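Local structure of aspartate-semialdehyde dehydrogenase (Candida albicans, 3HSK) at residues Gly23-Thr28 against Ser99-Asp104; Lys182-Lys187 against Gln293-Tyr298; Pro284-Glu289 against Leu349-Val354. The protein catalyses the NADPH-dependent reductive dephosphorylation of 4-phospho-L-aspartate to aspartate semialdehyde, the second step in making threonine and methionine from aspartate. All coordinates share one frame; numbering follows the deposited sequence.

Contact 1: residues Gly23-Thr28 against Ser99-Asp104; sequences GVLGAT and SGLDAD. With NAP (NADP nicotinamide-adenine-dinucleotide phosphate), chain C.
Leu25 and Leu101 lie askew to one another, the CD1 methyl of Leu101 resting 3.8 Å from CB of Leu25. CG of Leu101 stands opposite its own carbonyl carbon (chi1 -82°), which brings the two branches to different neighbours: CD1 meets Leu25, while CD2 of Leu101 lies 3.7 Å from the backbone N of Gly26. The same CD2 of Leu101 is 3.5 Å from N3A of NAP, in the adenine. A branched aliphatic chain suits this place, because it packs against both the backbone and the base without a polar demand of its own. The two segments follow parallel strands 20-25 and 96-99, paired at Leu25 and Ser99, and Gly100 N donates to Leu25 O at 2.9 Å. Ser99 puts CB 4.0 Å from Leu25 CB; its OG is hydrogen-bonded to Glu110 and also receives a weak bond from Leu101 N. Gly26 belongs where the strand ends: its positive phi, and backbone atoms of Gly100 and Leu101 just where a side chain would project, both favour glycine. The turn it begins carries Thr28 to the adenosine ribose. There OG1 accepts from the hydroxyl O3B and donates to O2X of the 2'-phosphate, both modelled at 2.5 Å, so short that the exact lengths are doubtful. Across the ribose, Asp102 N offers a weak bond to O4B. This is the glycine-rich dinucleotide site of a Rossmann fold. Its chemistry is consistent with a pocket that packs apolar groups on the adenine and places Thr28, an established NADP-binding residue, near the 2'-phosphate that sets NADP apart from NAD.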
# COMPACT_ATOMS: atom_id res chain seq x y z
N GLY A 23 -33.66 3.47 -17.54
CA GLY A 23 -34.14 3.10 -16.21
C GLY A 23 -32.99 2.92 -15.25
O GLY A 23 -31.85 2.66 -15.66
N VAL A 24 -33.29 3.06 -13.96
CA VAL A 24 -32.31 2.85 -12.89
C VAL A 24 -32.92 2.01 -11.77
O VAL A 24 -33.88 2.42 -11.13
CB VAL A 24 -31.76 4.18 -12.30
CG1 VAL A 24 -30.66 3.89 -11.27
CG2 VAL A 24 -31.23 5.11 -13.39
N LEU A 25 -32.35 0.82 -11.56
CA LEU A 25 -32.75 -0.06 -10.47
C LEU A 25 -31.84 0.19 -9.28
O LEU A 25 -30.64 0.42 -9.44
CB LEU A 25 -32.65 -1.52 -10.91
CG LEU A 25 -33.62 -1.98 -12.01
CD1 LEU A 25 -33.22 -3.35 -12.54
CD2 LEU A 25 -35.05 -2.00 -11.50
N GLY A 26 -32.42 0.14 -8.08
CA GLY A 26 -31.70 0.49 -6.86
C GLY A 26 -31.31 1.96 -6.90
O GLY A 26 -30.20 2.33 -6.52
N ALA A 27 -32.26 2.79 -7.33
CA ALA A 27 -32.01 4.20 -7.64
C ALA A 27 -31.67 5.06 -6.43
O ALA A 27 -30.96 6.05 -6.55
CB ALA A 27 -33.20 4.79 -8.39
N THR A 28 -32.17 4.65 -5.26
CA THR A 28 -32.00 5.42 -4.02
C THR A 28 -30.63 5.22 -3.38
O THR A 28 -30.15 6.08 -2.63
CB THR A 28 -33.12 5.11 -3.01
OG1 THR A 28 -33.16 3.69 -2.76
CG2 THR A 28 -34.47 5.55 -3.55
N SER A 99 -28.26 -0.66 -13.04
CA SER A 99 -28.58 -1.26 -11.75
C SER A 99 -27.50 -1.08 -10.68
O SER A 99 -26.35 -1.52 -10.85
CB SER A 99 -28.94 -2.74 -11.91
OG SER A 99 -29.00 -3.41 -10.66
N GLY A 100 -27.89 -0.43 -9.59
CA GLY A 100 -27.06 -0.34 -8.38
C GLY A 100 -27.76 -1.03 -7.22
O GLY A 100 -27.63 -0.61 -6.07
N LEU A 101 -28.50 -2.08 -7.54
CA LEU A 101 -29.23 -2.88 -6.55
C LEU A 101 -28.31 -3.60 -5.58
O LEU A 101 -27.21 -4.03 -5.95
CB LEU A 101 -30.12 -3.91 -7.25
CG LEU A 101 -31.48 -3.48 -7.77
CD1 LEU A 101 -31.99 -4.52 -8.75
CD2 LEU A 101 -32.49 -3.27 -6.64
N ASP A 102 -28.79 -3.72 -4.34
CA ASP A 102 -28.15 -4.54 -3.32
C ASP A 102 -28.12 -5.99 -3.82
O ASP A 102 -29.09 -6.48 -4.41
CB ASP A 102 -28.95 -4.41 -2.01
CG ASP A 102 -28.52 -5.39 -0.93
OD1 ASP A 102 -27.32 -5.72 -0.82
OD2 ASP A 102 -29.41 -5.83 -0.17
N ALA A 103 -26.99 -6.65 -3.57
CA ALA A 103 -26.74 -8.01 -4.05
C ALA A 103 -27.72 -9.06 -3.51
O ALA A 103 -27.91 -10.11 -4.13
CB ALA A 103 -25.29 -8.42 -3.75
N ASP A 104 -28.33 -8.76 -2.37
CA ASP A 104 -29.31 -9.65 -1.74
C ASP A 104 -30.57 -9.82 -2.59
O ASP A 104 -31.26 -10.84 -2.49
CB ASP A 104 -29.70 -9.11 -0.36
CG ASP A 104 -28.52 -9.02 0.59
OD1 ASP A 104 -27.71 -9.96 0.64
OD2 ASP A 104 -28.42 -7.99 1.30
PA NAP C . -28.86 -0.62 -0.27
O1A NAP C . -29.52 0.66 0.06
O2A NAP C . -29.15 -1.65 0.76
O5B NAP C . -29.33 -1.13 -1.72
C5B NAP C . -29.07 -0.36 -2.87
C4B NAP C . -30.38 -0.12 -3.59
O4B NAP C . -31.13 -1.32 -3.63
C3B NAP C . -31.23 0.92 -2.87
O3B NAP C . -31.68 1.89 -3.78
C2B NAP C . -32.39 0.12 -2.31
O2B NAP C . -33.60 0.85 -2.31
C1B NAP C . -32.46 -1.08 -3.24
N9A NAP C . -33.08 -2.23 -2.55
C8A NAP C . -32.71 -2.78 -1.34
N7A NAP C . -33.54 -3.81 -1.07
C5A NAP C . -34.43 -3.94 -2.08
C6A NAP C . -35.49 -4.81 -2.32
N6A NAP C . -35.78 -5.77 -1.44
N1A NAP C . -36.24 -4.69 -3.48
C2A NAP C . -35.94 -3.70 -4.40
N3A NAP C . -34.89 -2.83 -4.15
C4A NAP C . -34.15 -2.95 -3.02
O3 NAP C . -27.27 -0.41 -0.43
PN NAP C . -26.36 0.92 -0.51
O1N NAP C . -24.96 0.51 -0.26
O2N NAP C . -26.68 1.67 -1.75
O5D NAP C . -26.87 1.77 0.76
C5D NAP C . -26.15 2.91 1.19
C4D NAP C . -25.31 2.65 2.45
O4D NAP C . -25.65 3.63 3.43
C3D NAP C . -25.52 1.28 3.09
O3D NAP C . -24.45 0.40 2.81
C2D NAP C . -25.64 1.56 4.58
O2D NAP C . -24.41 1.32 5.24
C1D NAP C . -25.98 3.04 4.68
N1N NAP C . -27.42 3.25 5.01
C2N NAP C . -27.74 3.69 6.27
C3N NAP C . -29.07 3.90 6.63
C7N NAP C . -29.39 4.68 7.89
O7N NAP C . -30.67 4.57 8.47
N7N NAP C . -28.44 5.45 8.43
C4N NAP C . -30.08 3.66 5.70
C5N NAP C . -29.76 3.22 4.42
C6N NAP C . -28.42 3.02 4.09
P2B NAP C . -34.26 1.32 -0.91
O1X NAP C . -35.75 1.36 -1.11
O2X NAP C . -33.74 2.69 -0.55
O3X NAP C . -33.91 0.37 0.20

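Contact 2: residues Lys182-Lys187 against Gln293-Tyr298; sequences KPLVEK and QCLREY
Pro183 lies flat-on over the ring of Tyr298: its CD sits 3.9 Å from the ring centroid and only 3° off the ring normal, a CH-pi contact, while CB of Pro183 comes to 3.4 Å from CD1 of Tyr298. Proline suits this position twice over, since its rigid ring offers several C-H groups to the aromatic face and its nitrogen, with no hydrogen to give to the preceding turn, accompanies a kink in helix 172-188. Tyr298 swings its ring across because CG is anti to the backbone N (chi1 -173°). At the rim of the ring, Glu186 reaches in by OE1, which lies in the ring plane 3.2 Å from CE1 of Tyr298, its carboxylate turned steeply against the ring; an electron-rich oxygen there meets the slightly positive C-H edge. The aliphatic part of Lys182 passes obliquely by the hydroxyl, and its NZ goes on to a salt bridge with Glu143. One turn back from the tyrosine, Cys294 inserts SG beside the first helix, 3.4 Å from Pro183 O, a carbonyl already engaged by Lys187 N. The small, polarisable sulfur fits this narrow approach, and the extended chain of Lys187 runs over it with CD 3.8 Å away. Deeper in, Leu295 sends CD2 between Pro183 and Leu184, with 3.8 Å to Leu184 CG. The helical segments cross at 117° with axes 9.0 Å apart. On the sheet side, Leu184 packs on Leu278 and Phe280 of strand 273-280, and Pro183 and Leu295 share Ile315 of strand 315-318, so helices 172-188 and 288-297 cross each other over the mixed sheet.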
# COMPACT_ATOMS: atom_id res chain seq x y z
N LYS A 182 -4.05 -2.44 -20.25
CA LYS A 182 -4.55 -2.71 -21.60
C LYS A 182 -3.62 -2.23 -22.73
O LYS A 182 -3.23 -3.06 -23.56
CB LYS A 182 -5.98 -2.19 -21.81
CG LYS A 182 -6.60 -2.58 -23.17
CD LYS A 182 -6.77 -4.09 -23.30
CE LYS A 182 -7.49 -4.47 -24.61
NZ LYS A 182 -7.67 -5.96 -24.72
N PRO A 183 -3.27 -0.92 -22.76
CA PRO A 183 -2.29 -0.48 -23.76
C PRO A 183 -0.99 -1.28 -23.70
O PRO A 183 -0.46 -1.65 -24.75
CB PRO A 183 -2.02 0.98 -23.38
CG PRO A 183 -2.62 1.18 -22.03
CD PRO A 183 -3.74 0.21 -21.94
N LEU A 184 -0.52 -1.56 -22.49
CA LEU A 184 0.70 -2.34 -22.29
C LEU A 184 0.62 -3.75 -22.85
O LEU A 184 1.61 -4.26 -23.38
CB LEU A 184 1.08 -2.39 -20.80
CG LEU A 184 1.44 -1.09 -20.08
CD1 LEU A 184 1.72 -1.40 -18.61
CD2 LEU A 184 2.64 -0.38 -20.72
N VAL A 185 -0.54 -4.39 -22.70
CA VAL A 185 -0.78 -5.74 -23.23
C VAL A 185 -0.95 -5.72 -24.75
O VAL A 185 -0.54 -6.66 -25.44
CB VAL A 185 -1.99 -6.43 -22.54
CG1 VAL A 185 -2.44 -7.67 -23.31
CG2 VAL A 185 -1.64 -6.80 -21.10
N GLU A 186 -1.54 -4.65 -25.27
CA GLU A 186 -1.68 -4.48 -26.72
C GLU A 186 -0.32 -4.34 -27.41
O GLU A 186 -0.08 -4.96 -28.44
CB GLU A 186 -2.57 -3.28 -27.05
CG GLU A 186 -4.05 -3.56 -26.88
CD GLU A 186 -4.93 -2.47 -27.46
OE1 GLU A 186 -4.45 -1.32 -27.62
OE2 GLU A 186 -6.11 -2.76 -27.75
N LYS A 187 0.55 -3.53 -26.83
CA LYS A 187 1.85 -3.26 -27.42
C LYS A 187 2.88 -4.36 -27.13
O LYS A 187 3.58 -4.81 -28.04
CB LYS A 187 2.38 -1.90 -26.97
CG LYS A 187 3.35 -1.23 -27.94
CD LYS A 187 3.54 0.24 -27.59
CE LYS A 187 4.32 1.00 -28.67
NZ LYS A 187 4.75 2.35 -28.19
N GLN A 293 5.63 6.05 -22.71
CA GLN A 293 5.13 6.49 -24.01
C GLN A 293 3.89 5.70 -24.45
O GLN A 293 2.95 6.27 -24.98
CB GLN A 293 6.24 6.44 -25.07
CG GLN A 293 5.80 6.60 -26.52
CD GLN A 293 5.05 7.90 -26.80
OE1 GLN A 293 5.24 8.91 -26.12
NE2 GLN A 293 4.20 7.88 -27.83
N CYS A 294 3.89 4.39 -24.21
CA CYS A 294 2.72 3.56 -24.50
C CYS A 294 1.48 4.04 -23.74
O CYS A 294 0.39 4.14 -24.31
CB CYS A 294 3.01 2.10 -24.18
SG CYS A 294 1.61 0.99 -24.45
N LEU A 295 1.66 4.35 -22.45
CA LEU A 295 0.55 4.79 -21.60
C LEU A 295 0.03 6.18 -21.96
O LEU A 295 -1.18 6.42 -21.93
CB LEU A 295 0.94 4.74 -20.11
CG LEU A 295 1.25 3.38 -19.47
CD1 LEU A 295 1.75 3.55 -18.04
CD2 LEU A 295 0.06 2.44 -19.50
N ARG A 296 0.93 7.10 -22.30
CA ARG A 296 0.49 8.46 -22.63
C ARG A 296 -0.14 8.56 -24.03
O ARG A 296 -0.91 9.48 -24.31
CB ARG A 296 1.61 9.49 -22.40
CG ARG A 296 2.68 9.60 -23.48
CD ARG A 296 4.05 9.99 -22.89
NE ARG A 296 3.97 10.92 -21.76
CZ ARG A 296 4.97 11.19 -20.92
NH1 ARG A 296 6.16 10.62 -21.06
NH2 ARG A 296 4.77 12.05 -19.92
N GLU A 297 0.16 7.58 -24.88
CA GLU A 297 -0.33 7.58 -26.27
C GLU A 297 -1.67 6.86 -26.47
O GLU A 297 -2.31 7.02 -27.50
CB GLU A 297 0.73 7.01 -27.22
N TYR A 298 -2.08 6.05 -25.50
CA TYR A 298 -3.26 5.20 -25.66
C TYR A 298 -4.56 5.97 -25.80
O TYR A 298 -4.86 6.86 -25.00
CB TYR A 298 -3.37 4.20 -24.52
CG TYR A 298 -4.46 3.17 -24.69
CD1 TYR A 298 -4.33 2.12 -25.60
CD2 TYR A 298 -5.64 3.25 -23.94
CE1 TYR A 298 -5.33 1.17 -25.76
CE2 TYR A 298 -6.64 2.30 -24.09
CZ TYR A 298 -6.48 1.26 -25.00
OH TYR A 298 -7.47 0.32 -25.15

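Contact 3: residues Pro284-Glu289 against Leu349-Val354; sequences PAPSVE and LDFKMV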
# COMPACT_ATOMS: atom_id res chain seq x y z
N PRO A 284 12.66 -9.48 -24.33
CA PRO A 284 12.90 -8.87 -23.04
C PRO A 284 11.84 -7.81 -22.72
O PRO A 284 11.08 -7.40 -23.61
CB PRO A 284 14.28 -8.23 -23.21
CG PRO A 284 14.30 -7.82 -24.64
CD PRO A 284 13.42 -8.79 -25.40
N ALA A 285 11.79 -7.38 -21.47
CA ALA A 285 10.97 -6.25 -21.06
C ALA A 285 11.33 -5.03 -21.90
O ALA A 285 12.50 -4.85 -22.26
CB ALA A 285 11.18 -5.94 -19.59
N PRO A 286 10.34 -4.18 -22.23
CA PRO A 286 10.63 -2.92 -22.90
C PRO A 286 11.38 -1.96 -21.97
O PRO A 286 11.72 -2.32 -20.85
CB PRO A 286 9.23 -2.36 -23.21
CG PRO A 286 8.34 -2.99 -22.18
CD PRO A 286 8.89 -4.37 -22.00
N SER A 287 11.65 -0.74 -22.44
CA SER A 287 12.28 0.26 -21.59
C SER A 287 11.20 1.06 -20.87
O SER A 287 10.04 1.08 -21.30
CB SER A 287 13.20 1.18 -22.41
OG SER A 287 12.45 1.93 -23.33
N VAL A 288 11.59 1.73 -19.79
CA VAL A 288 10.69 2.60 -19.02
C VAL A 288 10.05 3.66 -19.90
O VAL A 288 8.86 3.95 -19.78
CB VAL A 288 11.40 3.27 -17.82
CG1 VAL A 288 10.44 4.19 -17.06
CG2 VAL A 288 11.97 2.22 -16.88
N GLU A 289 10.84 4.23 -20.81
CA GLU A 289 10.33 5.27 -21.68
C GLU A 289 9.30 4.74 -22.68
O GLU A 289 8.32 5.42 -22.97
CB GLU A 289 11.46 6.01 -22.39
CG GLU A 289 11.13 7.46 -22.75
CD GLU A 289 10.69 8.29 -21.54
OE1 GLU A 289 11.37 8.23 -20.48
OE2 GLU A 289 9.67 9.01 -21.65
N LEU A 349 9.62 -8.06 -10.46
CA LEU A 349 9.00 -8.16 -11.76
C LEU A 349 9.66 -7.14 -12.67
O LEU A 349 10.81 -6.76 -12.44
CB LEU A 349 7.47 -7.97 -11.64
CG LEU A 349 6.75 -9.02 -10.77
CD1 LEU A 349 5.24 -8.86 -10.81
CD2 LEU A 349 7.14 -10.44 -11.18
N ASP A 350 8.97 -6.69 -13.72
CA ASP A 350 9.58 -5.80 -14.70
C ASP A 350 9.45 -4.33 -14.33
O ASP A 350 10.44 -3.58 -14.36
CB ASP A 350 8.99 -6.05 -16.10
CG ASP A 350 9.47 -7.34 -16.73
OD1 ASP A 350 10.58 -7.82 -16.40
OD2 ASP A 350 8.73 -7.88 -17.58
N PHE A 351 8.23 -3.92 -14.00
CA PHE A 351 7.93 -2.52 -13.72
C PHE A 351 7.02 -2.38 -12.51
O PHE A 351 6.18 -3.24 -12.25
CB PHE A 351 7.27 -1.84 -14.92
CG PHE A 351 8.12 -1.82 -16.16
CD1 PHE A 351 9.06 -0.81 -16.36
CD2 PHE A 351 7.99 -2.81 -17.13
CE1 PHE A 351 9.86 -0.79 -17.52
CE2 PHE A 351 8.78 -2.80 -18.29
CZ PHE A 351 9.72 -1.79 -18.47
N LYS A 352 7.21 -1.28 -11.78
CA LYS A 352 6.27 -0.85 -10.76
C LYS A 352 5.86 0.59 -11.02
O LYS A 352 6.58 1.34 -11.66
CB LYS A 352 6.83 -1.05 -9.34
CG LYS A 352 8.18 -0.40 -9.04
CD LYS A 352 8.67 -0.86 -7.66
CE LYS A 352 10.11 -0.48 -7.39
NZ LYS A 352 10.61 -1.09 -6.12
N MET A 353 4.67 0.94 -10.55
CA MET A 353 4.09 2.27 -10.75
C MET A 353 2.94 2.50 -9.77
O MET A 353 2.49 1.57 -9.09
CB MET A 353 3.61 2.44 -12.20
CG MET A 353 2.49 1.49 -12.63
SD MET A 353 2.25 1.44 -14.42
CE MET A 353 3.72 0.51 -14.87
N VAL A 354 2.47 3.74 -9.69
CA VAL A 354 1.43 4.13 -8.76
C VAL A 354 0.24 4.64 -9.56
O VAL A 354 0.40 5.50 -10.44
CB VAL A 354 1.93 5.25 -7.79
CG1 VAL A 354 0.85 5.63 -6.78
CG2 VAL A 354 3.19 4.79 -7.06
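The ring of Phe351 meets segment 284-289 chiefly by its edge: near the ring plane Pro286 O lies 3.2 Å from CZ of Phe351, and the CG2 methyl of Val288 lies 3.7 Å from CE1. A carbonyl oxygen is well placed beside the weakly positive C-H rim. CG of Pro286 approaches CE2 of Phe351 at 3.9 Å, the two side chains crossing obliquely, and outside the segments Val291 of helix 288-297 also packs on the phenylalanine. The other flat group, the carboxylate of Asp350, has the methyl of Ala285 against it, CB of Ala285 being 3.6 Å from CG of Asp350 and almost equally far from both oxygens. The small methyl of alanine suits this close passage of the chain, and the oxygens have firmer partners: OD2 forms a salt bridge with Arg283 and accepts from Phe280 N. Ser287, at the N-cap, uses its side chain to cap a backbone N of the first turn, a usual role for serine. Lys352, next to Phe351 on the strand, forms a salt bridge with Glu232 of the second subunit. Asp350 and Phe351 together oppose Leu278, a classic beta bulge at the start of strand 351-357, over which the capped beginning of helix 288-297 is laid.

Overall arrangement
From the N terminus, contact 1 comes first, joining adjacent strands 20-25 and 96-99 and closing a loop of 70 residues within the NAD-binding domain before either other contact opens. Both later contacts lie within the dimerisation domain, where 182-187 opens contact 2 and 284-289 opens contact 3; 293-298 closes the former and 349-354 the latter, so these two loops cross rather than nest. Helix 288-297 serves both, its start lying against strand 351-357 and its end against helix 172-188. Their centres are about 12 Å apart, and Leu295 touches Met353 between them. Contact 1 lies on the opposite side of the chain's centre, its centre about 34 Å from that of contact 2.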